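Local coordinates for protein polyketide synthase type I (Bacillus amyloliquefaciens, PDB 5KKU) that probably dehydrates beta-hydroxyacyl intermediates as the N-terminal dehydratase domain of a type I polyketide synthase in the difficidin assembly line, at residues Q59-Q64 / I220-D225; V89-E94 / E108-Q113; S245-G250 / V258-F263. All blocks are in the same frame, centred on the assembly; numbering follows the deposited sequence.

All three contacts are antiparallel strand pairings in a dehydratase domain built as a double hotdog. Interaction 1 joins the two hotdogs: 59-64 belongs to the N-terminal one, 220-225 to the C-terminal one. Interaction 2 lies within the N-terminal hotdog and interaction 3 within the C-terminal hotdog. The centres of interactions 1 and 2 are about 11 Å apart, and the two touch, with Asn109 ND2 2.8 Å from Gln64 O. The centre of interaction 3 is about 14 Å from that of interaction 1 and about 24 Å from that of interaction 2. Interaction 1 is near the predicted proton donor Asp198 and proton acceptor His25, whose side chains are about 7 Å and 8 Å from that of Pro221.

Interaction 1 of 3, residues Q59-Q64 / I220-D225; sequences QIIFKQ and IPFMID
Ile60 and Ile224 form the tight part of this contact. They are an antiparallel hydrogen-bonded pair, with Ile60 N 2.8 Å from Ile224 O and Ile224 N 2.9 Å from Ile60 O. Their side chains lie side by side and point the same way, CB to CB at 3.8 Å. Both are buried. The Phe62 ring extends this apolar patch. Its CE2 edge meets CD1 of Ile224 at 3.8 Å, near the ring plane. Its CD2 lies 3.9 Å from CB of Pro221. Phe62 CB points toward 220-225, and with CG beside the backbone N (chi1 -60°) the CD2/CE2 side of the ring lies by Pro221 and Ile224. Ile60 CG2 sits over one face of this ring, offset toward the rim.

The Gln59 end is looser. Gln59 N bonds to Asp225 O at 2.9 Å, from 40° above the carbonyl plane. Gln59 and Ile60 both face Ile224, a G1 beta bulge. The Gln59 amide and Asp225 carboxylate stay apart, NE2 to OD1 3.9 Å. Gln59 is exposed.

The pairing joins the two hotdog sheets edge to edge. Strand 107-116 flanks 59-64 in the N-terminal hotdog, where Ile60 touches Cys112. Strand 272-283 flanks 220-225 in the C-terminal hotdog, where Ile224 packs on Cys276 and Leu279.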
ATOM      1  N   GLN A  59      -6.575 -11.017  -5.670  1.00 24.73           N
ATOM      2  CA  GLN A  59      -7.495 -11.203  -4.574  1.00 22.29           C
ATOM      3  C   GLN A  59      -6.871 -10.950  -3.227  1.00 24.90           C
ATOM      4  O   GLN A  59      -7.023 -11.690  -2.324  1.00 28.50           O
ATOM      5  CB  GLN A  59      -8.149 -12.568  -4.616  1.00 26.58           C
ATOM      6  CG  GLN A  59      -8.733 -12.954  -5.950  1.00 27.25           C
ATOM      7  CD  GLN A  59      -9.726 -11.964  -6.484  1.00 32.94           C
ATOM      8  OE1 GLN A  59     -10.732 -11.718  -5.878  1.00 35.11           O
ATOM      9  NE2 GLN A  59      -9.438 -11.394  -7.625  1.00 33.59           N
ATOM     10  N   ILE A  60      -6.202  -9.834  -3.076  1.00 23.69           N
ATOM     11  CA  ILE A  60      -5.622  -9.429  -1.821  1.00 21.86           C
ATOM     12  C   ILE A  60      -6.655  -8.995  -0.812  1.00 22.29           C
ATOM     13  O   ILE A  60      -7.552  -8.294  -1.122  1.00 21.42           O
ATOM     14  CB  ILE A  60      -4.651  -8.293  -2.046  1.00 18.87           C
ATOM     15  CG1 ILE A  60      -3.615  -8.717  -3.047  1.00 22.10           C
ATOM     16  CG2 ILE A  60      -4.009  -7.859  -0.757  1.00 22.31           C
ATOM     17  CD1 ILE A  60      -2.675  -7.639  -3.441  1.00 24.44           C
ATOM     18  N   ILE A  61      -6.505  -9.411   0.410  1.00 20.70           N
ATOM     19  CA  ILE A  61      -7.363  -8.957   1.464  1.00 27.95           C
ATOM     20  C   ILE A  61      -6.545  -8.495   2.633  1.00 23.66           C
ATOM     21  O   ILE A  61      -5.792  -9.233   3.129  1.00 24.38           O
ATOM     22  CB  ILE A  61      -8.296 -10.052   1.962  1.00 27.39           C
ATOM     23  CG1 ILE A  61      -9.057 -10.679   0.838  1.00 30.19           C
ATOM     24  CG2 ILE A  61      -9.259  -9.510   2.984  1.00 26.67           C
ATOM     25  CD1 ILE A  61      -9.820 -11.920   1.224  1.00 29.79           C
ATOM     26  N   PHE A  62      -6.740  -7.277   3.061  1.00 25.89           N
ATOM     27  CA  PHE A  62      -6.040  -6.742   4.181  1.00 21.54           C
ATOM     28  C   PHE A  62      -6.871  -6.921   5.430  1.00 29.42           C
ATOM     29  O   PHE A  62      -7.995  -6.521   5.502  1.00 26.96           O
ATOM     30  CB  PHE A  62      -5.711  -5.267   3.980  1.00 26.27           C
ATOM     31  CG  PHE A  62      -4.850  -4.968   2.800  1.00 20.69           C
ATOM     32  CD1 PHE A  62      -3.568  -5.384   2.744  1.00 24.86           C
ATOM     33  CD2 PHE A  62      -5.311  -4.208   1.800  1.00 21.21           C
ATOM     34  CE1 PHE A  62      -2.781  -5.092   1.681  1.00 23.75           C
ATOM     35  CE2 PHE A  62      -4.536  -3.913   0.739  1.00 23.49           C
ATOM     36  CZ  PHE A  62      -3.269  -4.358   0.675  1.00 21.01           C
ATOM     37  N   LYS A  63      -6.302  -7.562   6.418  1.00 28.68           N
ATOM     38  CA  LYS A  63      -7.032  -7.910   7.607  1.00 29.26           C
ATOM     39  C   LYS A  63      -6.875  -7.734   9.103  1.00 33.65           C
ATOM     40  O   LYS A  63      -7.845  -7.676   9.802  1.00 55.69           O
ATOM     41  CB  LYS A  63      -6.941  -9.388   7.881  1.00 28.92           C
ATOM     42  CG  LYS A  63      -7.316 -10.235   6.687  1.00 30.41           C
ATOM     43  CD  LYS A  63      -7.578 -11.686   7.015  1.00 28.03           C
ATOM     44  CE  LYS A  63      -7.494 -12.546   5.790  1.00 32.79           C
ATOM     45  NZ  LYS A  63      -7.323 -13.990   6.011  1.00 32.90           N
ATOM     46  N   GLN A  64      -5.787  -7.455   9.625  1.00 29.38           N
ATOM     47  CA  GLN A  64      -5.614  -6.967  10.963  1.00 27.99           C
ATOM     48  C   GLN A  64      -4.374  -6.062  10.781  1.00 26.28           C
ATOM     49  O   GLN A  64      -3.466  -6.452  10.154  1.00 22.25           O
ATOM     50  CB  GLN A  64      -5.486  -8.000  12.048  1.00 25.27           C
ATOM     51  CG  GLN A  64      -5.803  -7.527  13.413  1.00 31.20           C
ATOM     52  CD  GLN A  64      -7.265  -7.348  13.695  1.00 32.02           C
ATOM     53  OE1 GLN A  64      -7.881  -6.525  13.122  1.00 33.10           O
ATOM     54  NE2 GLN A  64      -7.787  -8.097  14.605  1.00 30.07           N
ATOM     55  N   ILE A 220      -9.853   3.135   4.524  1.00 42.23           N
ATOM     56  CA  ILE A 220      -8.756   2.231   4.693  1.00 34.80           C
ATOM     57  C   ILE A 220      -8.731   1.136   3.664  1.00 33.62           C
ATOM     58  O   ILE A 220      -9.709   0.520   3.396  1.00 29.93           O
ATOM     59  CB  ILE A 220      -8.795   1.611   6.069  1.00 34.32           C
ATOM     60  CG1 ILE A 220      -8.895   2.697   7.139  1.00 37.26           C
ATOM     61  CG2 ILE A 220      -7.603   0.705   6.250  1.00 42.69           C
ATOM     62  CD1 ILE A 220      -7.650   3.517   7.364  1.00 31.42           C
ATOM     63  N   PRO A 221      -7.466   0.910   3.119  1.00 26.70           N
ATOM     64  CA  PRO A 221      -7.413  -0.206   2.183  1.00 26.64           C
ATOM     65  C   PRO A 221      -7.938  -1.559   2.702  1.00 31.88           C
ATOM     66  O   PRO A 221      -7.705  -1.926   3.813  1.00 30.91           O
ATOM     67  CB  PRO A 221      -5.953  -0.339   1.899  1.00 27.91           C
ATOM     68  CG  PRO A 221      -5.471   1.006   1.940  1.00 28.99           C
ATOM     69  CD  PRO A 221      -6.041   1.485   3.164  1.00 22.75           C
ATOM     70  N   PHE A 222      -8.660  -2.239   1.833  1.00 24.70           N
ATOM     71  CA  PHE A 222      -9.348  -3.432   2.143  1.00 28.70           C
ATOM     72  C   PHE A 222      -9.505  -4.642   1.229  1.00 31.10           C
ATOM     73  O   PHE A 222      -9.863  -5.673   1.683  1.00 40.76           O
ATOM     74  CB  PHE A 222     -10.830  -3.136   2.236  1.00 26.84           C
ATOM     75  CG  PHE A 222     -11.653  -4.306   2.633  1.00 32.29           C
ATOM     76  CD1 PHE A 222     -11.238  -5.146   3.606  1.00 32.73           C
ATOM     77  CD2 PHE A 222     -12.818  -4.574   2.011  1.00 38.04           C
ATOM     78  CE1 PHE A 222     -11.974  -6.227   3.952  1.00 36.85           C
ATOM     79  CE2 PHE A 222     -13.583  -5.659   2.356  1.00 34.64           C
ATOM     80  CZ  PHE A 222     -13.160  -6.478   3.337  1.00 31.84           C
ATOM     81  N   MET A 223      -9.271  -4.469  -0.059  1.00 23.26           N
ATOM     82  CA  MET A 223      -9.108  -5.583  -0.988  1.00 29.00           C
ATOM     83  C   MET A 223      -8.366  -5.209  -2.267  1.00 26.70           C
ATOM     84  O   MET A 223      -8.338  -4.047  -2.667  1.00 24.30           O
ATOM     85  CB  MET A 223     -10.499  -6.115  -1.349  1.00 17.14           C
ATOM     86  CG  MET A 223     -11.239  -6.792  -0.205  1.00 31.25           C
ATOM     87  SD  MET A 223     -12.900  -7.319  -0.668  1.00 35.00           S
ATOM     88  CE  MET A 223     -12.522  -8.702  -1.739  1.00 25.37           C
ATOM     89  N   ILE A 224      -7.655  -6.053  -2.949  1.00 19.06           N
ATOM     90  CA  ILE A 224      -7.082  -5.562  -4.189  1.00 19.45           C
ATOM     91  C   ILE A 224      -7.272  -6.673  -5.174  1.00 24.28           C
ATOM     92  O   ILE A 224      -6.884  -7.742  -4.886  1.00 25.51           O
ATOM     93  CB  ILE A 224      -5.578  -5.166  -4.086  1.00 23.73           C
ATOM     94  CG1 ILE A 224      -5.377  -3.868  -3.336  1.00 23.96           C
ATOM     95  CG2 ILE A 224      -4.931  -5.019  -5.444  1.00 21.78           C
ATOM     96  CD1 ILE A 224      -3.944  -3.524  -3.041  1.00 27.72           C
ATOM     97  N   ASP A 225      -7.890  -6.442  -6.296  1.00 23.75           N
ATOM     98  CA  ASP A 225      -8.132  -7.534  -7.221  1.00 23.20           C
ATOM     99  C   ASP A 225      -6.852  -8.011  -7.850  1.00 24.04           C
ATOM    100  O   ASP A 225      -6.591  -9.163  -7.906  1.00 20.27           O
ATOM    101  CB  ASP A 225      -9.161  -7.191  -8.270  1.00 21.34           C
ATOM    102  CG  ASP A 225     -10.545  -7.529  -7.852  1.00 31.34           C
ATOM    103  OD1 ASP A 225     -10.776  -7.891  -6.699  1.00 35.35           O
ATOM    104  OD2 ASP A 225     -11.453  -7.432  -8.657  1.00 37.85           O
TER

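Interaction 2 of 3, residues V89-E94 / E108-Q113; sequences VEITSE and ENMECQ
Ile91 and Met110 face each other as an antiparallel hydrogen-bonded pair. Ile91 N gives a nearly straight bond to Met110 O, 2.9 Å long at 171°. The Met110 N bond back to Ile91 O is weak. Asn109 N reaches the same oxygen at 2.8 Å, nearly along the C=O axis. Ile91 O therefore takes two backbone donors. This is a classic beta bulge, with Asn109 and Met110 both opposite Ile91. Val89 and Cys112 form a regular pair further along, with Val89 N 3.0 Å from Cys112 O.

The side chains of Val89, Ile91, Met110 and Cys112 share one face. They touch lightly, Val89 CB lying 4.2 Å from Cys112 SG and Ile91 CD1 4.4 Å from Met110 SD. Glu90, Thr92, Glu108 and Glu111 occupy the other face. Glu90 and Glu111 run side by side, with CG of Glu90 3.9 Å from CB of Glu111. Their carboxylates are turned 81° apart, and the nearest oxygens, OE1 of each, are 4.5 Å apart. Thr92 CG2 packs over the backbone of Glu108, 4.0 Å from its CA. With CG anti to the carbonyl carbon (chi1 -58°), the Asn109 amide reaches Ser93. Its OD1 and the Ser93 hydroxyl are modelled too close, so the detail of that bond is doubtful.

Lys63 and Gln64 form the next shell. Lys63 makes a salt bridge to Glu111, which probably eases the crowding of like charges. Asn109 ND2 bonds to Gln64 O.

This is a central pairing of the N-terminal hotdog sheet. Strand 73-83 flanks 89-94, and strand 55-62 flanks 108-113. Helix 37-49 covers the apolar face: Leu42 meets Val89, Ile91 and Cys112, while Leu38 meets Met110. This is the hotdog arrangement of a sheet wrapped round a long helix.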
ATOM      1  N   VAL A  89      -0.984 -17.256  -0.334  1.00 36.01           N
ATOM      2  CA  VAL A  89      -0.126 -16.644   0.629  1.00 32.14           C
ATOM      3  C   VAL A  89      -0.886 -16.037   1.787  1.00 32.88           C
ATOM      4  O   VAL A  89      -1.827 -15.328   1.617  1.00 33.85           O
ATOM      5  CB  VAL A  89       0.777 -15.596  -0.003  1.00 34.18           C
ATOM      6  CG1 VAL A  89       1.630 -14.924   1.039  1.00 24.12           C
ATOM      7  CG2 VAL A  89       1.643 -16.217  -1.053  1.00 28.37           C
ATOM      8  N   GLU A  90      -0.434 -16.297   2.989  1.00 31.29           N
ATOM      9  CA  GLU A  90      -1.036 -15.683   4.143  1.00 28.73           C
ATOM     10  C   GLU A  90      -0.006 -15.146   5.093  1.00 29.20           C
ATOM     11  O   GLU A  90       0.985 -15.791   5.334  1.00 22.10           O
ATOM     12  CB  GLU A  90      -1.923 -16.663   4.858  1.00 27.46           C
ATOM     13  CG  GLU A  90      -3.183 -16.969   4.111  1.00 33.58           C
ATOM     14  CD  GLU A  90      -3.980 -18.053   4.769  1.00 41.11           C
ATOM     15  OE1 GLU A  90      -5.117 -17.804   5.168  1.00 37.89           O
ATOM     16  OE2 GLU A  90      -3.437 -19.155   4.900  1.00 45.25           O
ATOM     17  N   ILE A  91      -0.279 -13.992   5.639  1.00 29.49           N
ATOM     18  CA  ILE A  91       0.574 -13.386   6.621  1.00 24.93           C
ATOM     19  C   ILE A  91      -0.105 -13.279   7.979  1.00 29.68           C
ATOM     20  O   ILE A  91      -1.156 -12.731   8.136  1.00 27.33           O
ATOM     21  CB  ILE A  91       1.033 -12.022   6.173  1.00 25.82           C
ATOM     22  CG1 ILE A  91       1.718 -12.100   4.839  1.00 21.64           C
ATOM     23  CG2 ILE A  91       1.921 -11.412   7.226  1.00 26.53           C
ATOM     24  CD1 ILE A  91       2.176 -10.785   4.359  1.00 22.21           C
ATOM     25  N   THR A  92       0.513 -13.826   8.987  1.00 29.01           N
ATOM     26  CA  THR A  92       0.020 -13.646  10.320  1.00 26.92           C
ATOM     27  C   THR A  92       1.117 -13.010  11.132  1.00 26.62           C
ATOM     28  O   THR A  92       2.186 -12.883  10.668  1.00 24.55           O
ATOM     29  CB  THR A  92      -0.402 -14.973  10.958  1.00 24.39           C
ATOM     30  OG1 THR A  92       0.695 -15.854  10.978  1.00 27.66           O
ATOM     31  CG2 THR A  92      -1.466 -15.557  10.218  1.00 22.29           C
ATOM     32  N   SER A  93       0.830 -12.680  12.372  1.00 27.23           N
ATOM     33  CA  SER A  93       1.816 -12.071  13.228  1.00 27.59           C
ATOM     34  C   SER A  93       1.615 -12.268  14.710  1.00 25.23           C
ATOM     35  O   SER A  93       0.565 -12.590  15.159  1.00 23.18           O
ATOM     36  CB  SER A  93       1.928 -10.596  12.932  1.00 21.42           C
ATOM     37  OG  SER A  93       0.694 -10.004  12.948  1.00 27.12           O
ATOM     38  N   GLU A  94       2.640 -11.995  15.474  1.00 22.36           N
ATOM     39  CA  GLU A  94       2.649 -12.272  16.874  1.00 22.66           C
ATOM     40  C   GLU A  94       3.502 -11.303  17.608  1.00 23.54           C
ATOM     41  O   GLU A  94       4.401 -10.814  17.046  1.00 21.58           O
ATOM     42  CB  GLU A  94       3.232 -13.655  17.040  1.00 33.07           C
ATOM     43  CG  GLU A  94       3.253 -14.247  18.401  1.00 28.52           C
ATOM     44  CD  GLU A  94       4.312 -15.303  18.547  1.00 27.64           C
ATOM     45  OE1 GLU A  94       4.662 -15.945  17.582  1.00 29.38           O
ATOM     46  OE2 GLU A  94       4.768 -15.501  19.656  1.00 31.92           O
ATOM     47  N   GLU A 108      -4.369 -12.556  11.920  1.00 27.05           N
ATOM     48  CA  GLU A 108      -4.251 -12.647  10.489  1.00 24.72           C
ATOM     49  C   GLU A 108      -4.169 -11.249   9.903  1.00 28.47           C
ATOM     50  O   GLU A 108      -4.950 -10.391  10.206  1.00 25.71           O
ATOM     51  CB  GLU A 108      -5.381 -13.426   9.914  1.00 22.72           C
ATOM     52  CG  GLU A 108      -5.552 -14.760  10.552  1.00 33.10           C
ATOM     53  CD  GLU A 108      -6.579 -15.615   9.891  1.00 34.90           C
ATOM     54  OE1 GLU A 108      -7.500 -15.115   9.269  1.00 35.82           O
ATOM     55  OE2 GLU A 108      -6.455 -16.819  10.013  1.00 41.64           O
ATOM     56  N   ASN A 109      -3.175 -11.029   9.084  1.00 26.21           N
ATOM     57  CA  ASN A 109      -2.908  -9.722   8.554  1.00 23.02           C
ATOM     58  C   ASN A 109      -3.254  -9.546   7.106  1.00 22.77           C
ATOM     59  O   ASN A 109      -3.705  -8.543   6.724  1.00 25.63           O
ATOM     60  CB  ASN A 109      -1.478  -9.305   8.857  1.00 21.60           C
ATOM     61  CG  ASN A 109      -1.172  -9.304  10.334  1.00 24.50           C
ATOM     62  OD1 ASN A 109      -0.324 -10.007  10.793  1.00 19.08           O
ATOM     63  ND2 ASN A 109      -1.888  -8.530  11.057  1.00 21.99           N
ATOM     64  N   MET A 110      -3.105 -10.597   6.338  1.00 25.28           N
ATOM     65  CA  MET A 110      -3.334 -10.537   4.931  1.00 27.43           C
ATOM     66  C   MET A 110      -3.324 -11.868   4.212  1.00 28.13           C
ATOM     67  O   MET A 110      -2.634 -12.766   4.596  1.00 25.16           O
ATOM     68  CB  MET A 110      -2.323  -9.620   4.315  1.00 27.53           C
ATOM     69  CG  MET A 110      -2.546  -9.356   2.873  1.00 31.10           C
ATOM     70  SD  MET A 110      -1.064  -8.874   2.068  1.00 46.47           S
ATOM     71  CE  MET A 110      -0.751 -10.315   1.077  1.00 33.73           C
ATOM     72  N   GLU A 111      -4.104 -11.961   3.148  1.00 28.55           N
ATOM     73  CA  GLU A 111      -4.107 -13.090   2.252  1.00 31.35           C
ATOM     74  C   GLU A 111      -4.171 -12.689   0.804  1.00 28.38           C
ATOM     75  O   GLU A 111      -4.679 -11.701   0.483  1.00 28.80           O
ATOM     76  CB  GLU A 111      -5.228 -14.046   2.577  1.00 29.75           C
ATOM     77  CG  GLU A 111      -6.588 -13.591   2.140  1.00 36.20           C
ATOM     78  CD  GLU A 111      -7.636 -14.655   2.282  1.00 41.63           C
ATOM     79  OE1 GLU A 111      -8.041 -14.908   3.409  1.00 38.83           O
ATOM     80  OE2 GLU A 111      -8.055 -15.206   1.265  1.00 40.11           O
ATOM     81  N   CYS A 112      -3.575 -13.450  -0.068  1.00 28.10           N
ATOM     82  CA  CYS A 112      -3.704 -13.217  -1.489  1.00 29.44           C
ATOM     83  C   CYS A 112      -3.376 -14.468  -2.288  1.00 28.16           C
ATOM     84  O   CYS A 112      -2.997 -15.445  -1.733  1.00 30.36           O
ATOM     85  CB  CYS A 112      -2.821 -12.067  -1.939  1.00 22.21           C
ATOM     86  SG  CYS A 112      -1.067 -12.336  -1.818  1.00 31.22           S
ATOM     87  N   GLN A 113      -3.433 -14.405  -3.597  1.00 26.83           N
ATOM     88  CA  GLN A 113      -3.034 -15.488  -4.454  1.00 28.11           C
ATOM     89  C   GLN A 113      -1.910 -15.055  -5.343  1.00 25.10           C
ATOM     90  O   GLN A 113      -2.008 -14.106  -6.048  1.00 26.70           O
ATOM     91  CB  GLN A 113      -4.179 -15.944  -5.298  1.00 27.92           C
ATOM     92  CG  GLN A 113      -5.345 -16.417  -4.528  1.00 31.89           C
ATOM     93  CD  GLN A 113      -5.185 -17.846  -4.063  1.00 42.20           C
ATOM     94  OE1 GLN A 113      -4.469 -18.654  -4.647  1.00 41.72           O
ATOM     95  NE2 GLN A 113      -5.847 -18.149  -2.997  1.00 41.23           N
TER

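Interaction 3 of 3, residues S245-G250 / V258-F263; sequences SRTESG and VYSADF
Segments 245-250 and 258-263 run antiparallel, held by the hydrogen-bonded pair Thr247 and Ser260, each N 3.0 Å from the other's O and the bond from Ser260 N the straighter, and by a weak bond from Ser249 N to Val258 O.

Arg246 lays its guanidinium over the Ala261 methyl, with NH2 3.5 Å from CB. The methyl sits under one face, offset toward the rim. CG is anti to the backbone N (chi1 -176°), and the chain then bends at chi3 (-77°) to bring the flat group across Ala261. NH1 and NH2 make weak bonds to Ala242 O and Ser241 OG, respectively. Glu248 and Tyr259 meet at their roots, CB to CB at 3.5 Å, and the Tyr259 ring leads away to meet Tyr219. Ser245 OG takes a weak bond from Asp262 N. It lies 3.4 Å from CB of Asp262 and is also bonded to Ala242 O. On the face away from Glu248 and Tyr259, Thr247 OG1 is 3.4 Å from Ser260 OG. That serine hydroxyl is bonded to Lys278 NZ, and Asp262 OD1 takes the backbone N of Lys278.

The contact is the loop end of the hairpin between strands 236-248 and 258-266, on the surface of the C-terminal hotdog. Strand 272-283 flanks 258-263 on its far side, where Val258 touches Thr280 and Lys282. The loop residue Phe207 packs against Arg246.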
ATOM      1  N   SER A 245     -12.645   4.446 -13.977  1.00 33.96           N
ATOM      2  CA  SER A 245     -12.283   3.261 -13.278  1.00 31.36           C
ATOM      3  C   SER A 245     -12.790   3.229 -11.846  1.00 29.85           C
ATOM      4  O   SER A 245     -12.552   2.299 -11.159  1.00 32.98           O
ATOM      5  CB  SER A 245     -10.774   3.087 -13.341  1.00 33.16           C
ATOM      6  OG  SER A 245     -10.122   3.529 -12.173  1.00 37.20           O
ATOM      7  N   ARG A 246     -13.406   4.290 -11.378  1.00 26.05           N
ATOM      8  CA  ARG A 246     -13.894   4.340 -10.014  1.00 31.93           C
ATOM      9  C   ARG A 246     -15.352   3.941  -9.917  1.00 38.73           C
ATOM     10  O   ARG A 246     -16.154   4.410 -10.660  1.00 39.87           O
ATOM     11  CB  ARG A 246     -13.711   5.726  -9.463  1.00 32.50           C
ATOM     12  CG  ARG A 246     -14.068   5.972  -8.027  1.00 35.82           C
ATOM     13  CD  ARG A 246     -13.532   7.322  -7.581  1.00 43.80           C
ATOM     14  NE  ARG A 246     -12.114   7.341  -7.310  1.00 40.68           N
ATOM     15  CZ  ARG A 246     -11.164   7.302  -8.233  1.00 40.69           C
ATOM     16  NH1 ARG A 246     -11.478   7.281  -9.499  1.00 39.32           N
ATOM     17  NH2 ARG A 246      -9.899   7.285  -7.897  1.00 29.97           N
ATOM     18  N   THR A 247     -15.676   3.052  -8.998  1.00 38.05           N
ATOM     19  CA  THR A 247     -17.030   2.742  -8.659  1.00 35.21           C
ATOM     20  C   THR A 247     -17.173   2.807  -7.168  1.00 38.61           C
ATOM     21  O   THR A 247     -16.209   2.775  -6.439  1.00 36.77           O
ATOM     22  CB  THR A 247     -17.481   1.342  -9.106  1.00 36.33           C
ATOM     23  OG1 THR A 247     -16.700   0.347  -8.469  1.00 39.62           O
ATOM     24  CG2 THR A 247     -17.421   1.194 -10.606  1.00 32.33           C
ATOM     25  N   GLU A 248     -18.409   2.908  -6.734  1.00 32.90           N
ATOM     26  CA  GLU A 248     -18.712   3.067  -5.349  1.00 36.34           C
ATOM     27  C   GLU A 248     -20.094   2.592  -4.942  1.00 41.02           C
ATOM     28  O   GLU A 248     -20.982   2.455  -5.749  1.00 40.04           O
ATOM     29  CB  GLU A 248     -18.471   4.502  -4.938  1.00 41.01           C
ATOM     30  CG  GLU A 248     -19.662   5.418  -4.918  1.00 41.97           C
ATOM     31  CD  GLU A 248     -19.276   6.863  -4.822  1.00 47.88           C
ATOM     32  OE1 GLU A 248     -18.098   7.176  -4.963  1.00 46.18           O
ATOM     33  OE2 GLU A 248     -20.168   7.693  -4.603  1.00 46.15           O
ATOM     34  N   SER A 249     -20.237   2.306  -3.663  1.00 39.06           N
ATOM     35  CA  SER A 249     -21.437   1.688  -3.156  1.00 39.59           C
ATOM     36  C   SER A 249     -22.641   2.515  -3.481  1.00 41.65           C
ATOM     37  O   SER A 249     -22.654   3.689  -3.226  1.00 41.77           O
ATOM     38  CB  SER A 249     -21.361   1.402  -1.644  1.00 46.85           C
ATOM     39  OG  SER A 249     -20.811   2.443  -0.903  1.00 40.77           O
ATOM     40  N   GLY A 250     -23.640   1.896  -4.079  1.00 37.68           N
ATOM     41  CA  GLY A 250     -24.908   2.545  -4.294  1.00 33.17           C
ATOM     42  C   GLY A 250     -24.859   3.573  -5.385  1.00 33.33           C
ATOM     43  O   GLY A 250     -25.777   4.304  -5.567  1.00 28.82           O
ATOM     44  N   VAL A 258     -17.811   1.727   0.734  1.00 48.24           N
ATOM     45  CA  VAL A 258     -16.665   1.178   0.168  1.00 43.82           C
ATOM     46  C   VAL A 258     -16.744   2.036  -0.966  1.00 46.08           C
ATOM     47  O   VAL A 258     -17.788   2.515  -1.271  1.00 38.82           O
ATOM     48  CB  VAL A 258     -16.788  -0.298  -0.093  1.00 41.45           C
ATOM     49  CG1 VAL A 258     -15.583  -0.815  -0.811  1.00 41.66           C
ATOM     50  CG2 VAL A 258     -16.941  -1.018   1.219  1.00 44.53           C
ATOM     51  N   TYR A 259     -15.599   2.288  -1.515  1.00 41.17           N
ATOM     52  CA  TYR A 259     -15.386   2.620  -2.924  1.00 41.71           C
ATOM     53  C   TYR A 259     -14.064   2.052  -3.440  1.00 37.82           C
ATOM     54  O   TYR A 259     -13.146   1.778  -2.666  1.00 37.31           O
ATOM     55  CB  TYR A 259     -15.454   4.136  -3.160  1.00 40.34           C
ATOM     56  CG  TYR A 259     -14.411   4.987  -2.471  1.00 38.30           C
ATOM     57  CD1 TYR A 259     -13.191   5.259  -3.079  1.00 44.46           C
ATOM     58  CD2 TYR A 259     -14.668   5.567  -1.236  1.00 44.46           C
ATOM     59  CE1 TYR A 259     -12.243   6.059  -2.459  1.00 44.10           C
ATOM     60  CE2 TYR A 259     -13.731   6.369  -0.612  1.00 44.84           C
ATOM     61  CZ  TYR A 259     -12.519   6.609  -1.225  1.00 53.58           C
ATOM     62  OH  TYR A 259     -11.584   7.405  -0.602  1.00 62.47           O
ATOM     63  N   SER A 260     -13.932   1.958  -4.734  1.00 30.82           N
ATOM     64  CA  SER A 260     -12.846   1.263  -5.333  1.00 34.43           C
ATOM     65  C   SER A 260     -12.442   1.877  -6.669  1.00 30.32           C
ATOM     66  O   SER A 260     -13.239   2.464  -7.317  1.00 29.51           O
ATOM     67  CB  SER A 260     -13.224  -0.202  -5.472  1.00 28.67           C
ATOM     68  OG  SER A 260     -13.947  -0.391  -6.621  1.00 30.64           O
ATOM     69  N   ALA A 261     -11.168   1.743  -7.005  1.00 30.13           N
ATOM     70  CA  ALA A 261     -10.545   2.315  -8.188  1.00 28.89           C
ATOM     71  C   ALA A 261      -9.296   1.576  -8.626  1.00 29.26           C
ATOM     72  O   ALA A 261      -8.727   0.862  -7.892  1.00 25.46           O
ATOM     73  CB  ALA A 261     -10.202   3.776  -7.954  1.00 32.80           C
ATOM     74  N   ASP A 262      -8.753   1.700  -9.691  1.00 27.77           N
ATOM     75  CA  ASP A 262      -7.582   1.228 -10.396  1.00 26.87           C
ATOM     76  C   ASP A 262      -6.587   2.332 -10.411  1.00 26.61           C
ATOM     77  O   ASP A 262      -6.962   3.477 -10.472  1.00 28.02           O
ATOM     78  CB  ASP A 262      -7.877   0.949 -11.865  1.00 32.00           C
ATOM     79  CG  ASP A 262      -8.738  -0.266 -12.106  1.00 33.08           C
ATOM     80  OD1 ASP A 262      -8.913  -1.083 -11.218  1.00 28.72           O
ATOM     81  OD2 ASP A 262      -9.224  -0.376 -13.235  1.00 25.68           O
ATOM     82  N   PHE A 263      -5.317   2.055 -10.302  1.00 27.49           N
ATOM     83  CA  PHE A 263      -4.327   3.066 -10.530  1.00 22.42           C
ATOM     84  C   PHE A 263      -3.205   2.458 -11.316  1.00 30.60           C
ATOM     85  O   PHE A 263      -3.049   1.277 -11.277  1.00 30.59           O
ATOM     86  CB  PHE A 263      -3.866   3.807  -9.238  1.00 22.49           C
ATOM     87  CG  PHE A 263      -3.067   2.989  -8.253  1.00 22.55           C
ATOM     88  CD1 PHE A 263      -1.740   2.707  -8.448  1.00 21.85           C
ATOM     89  CD2 PHE A 263      -3.641   2.554  -7.094  1.00 22.07           C
ATOM     90  CE1 PHE A 263      -1.024   1.981  -7.528  1.00 17.27           C
ATOM     91  CE2 PHE A 263      -2.933   1.831  -6.192  1.00 20.10           C
ATOM     92  CZ  PHE A 263      -1.619   1.543  -6.414  1.00 15.03           C
TER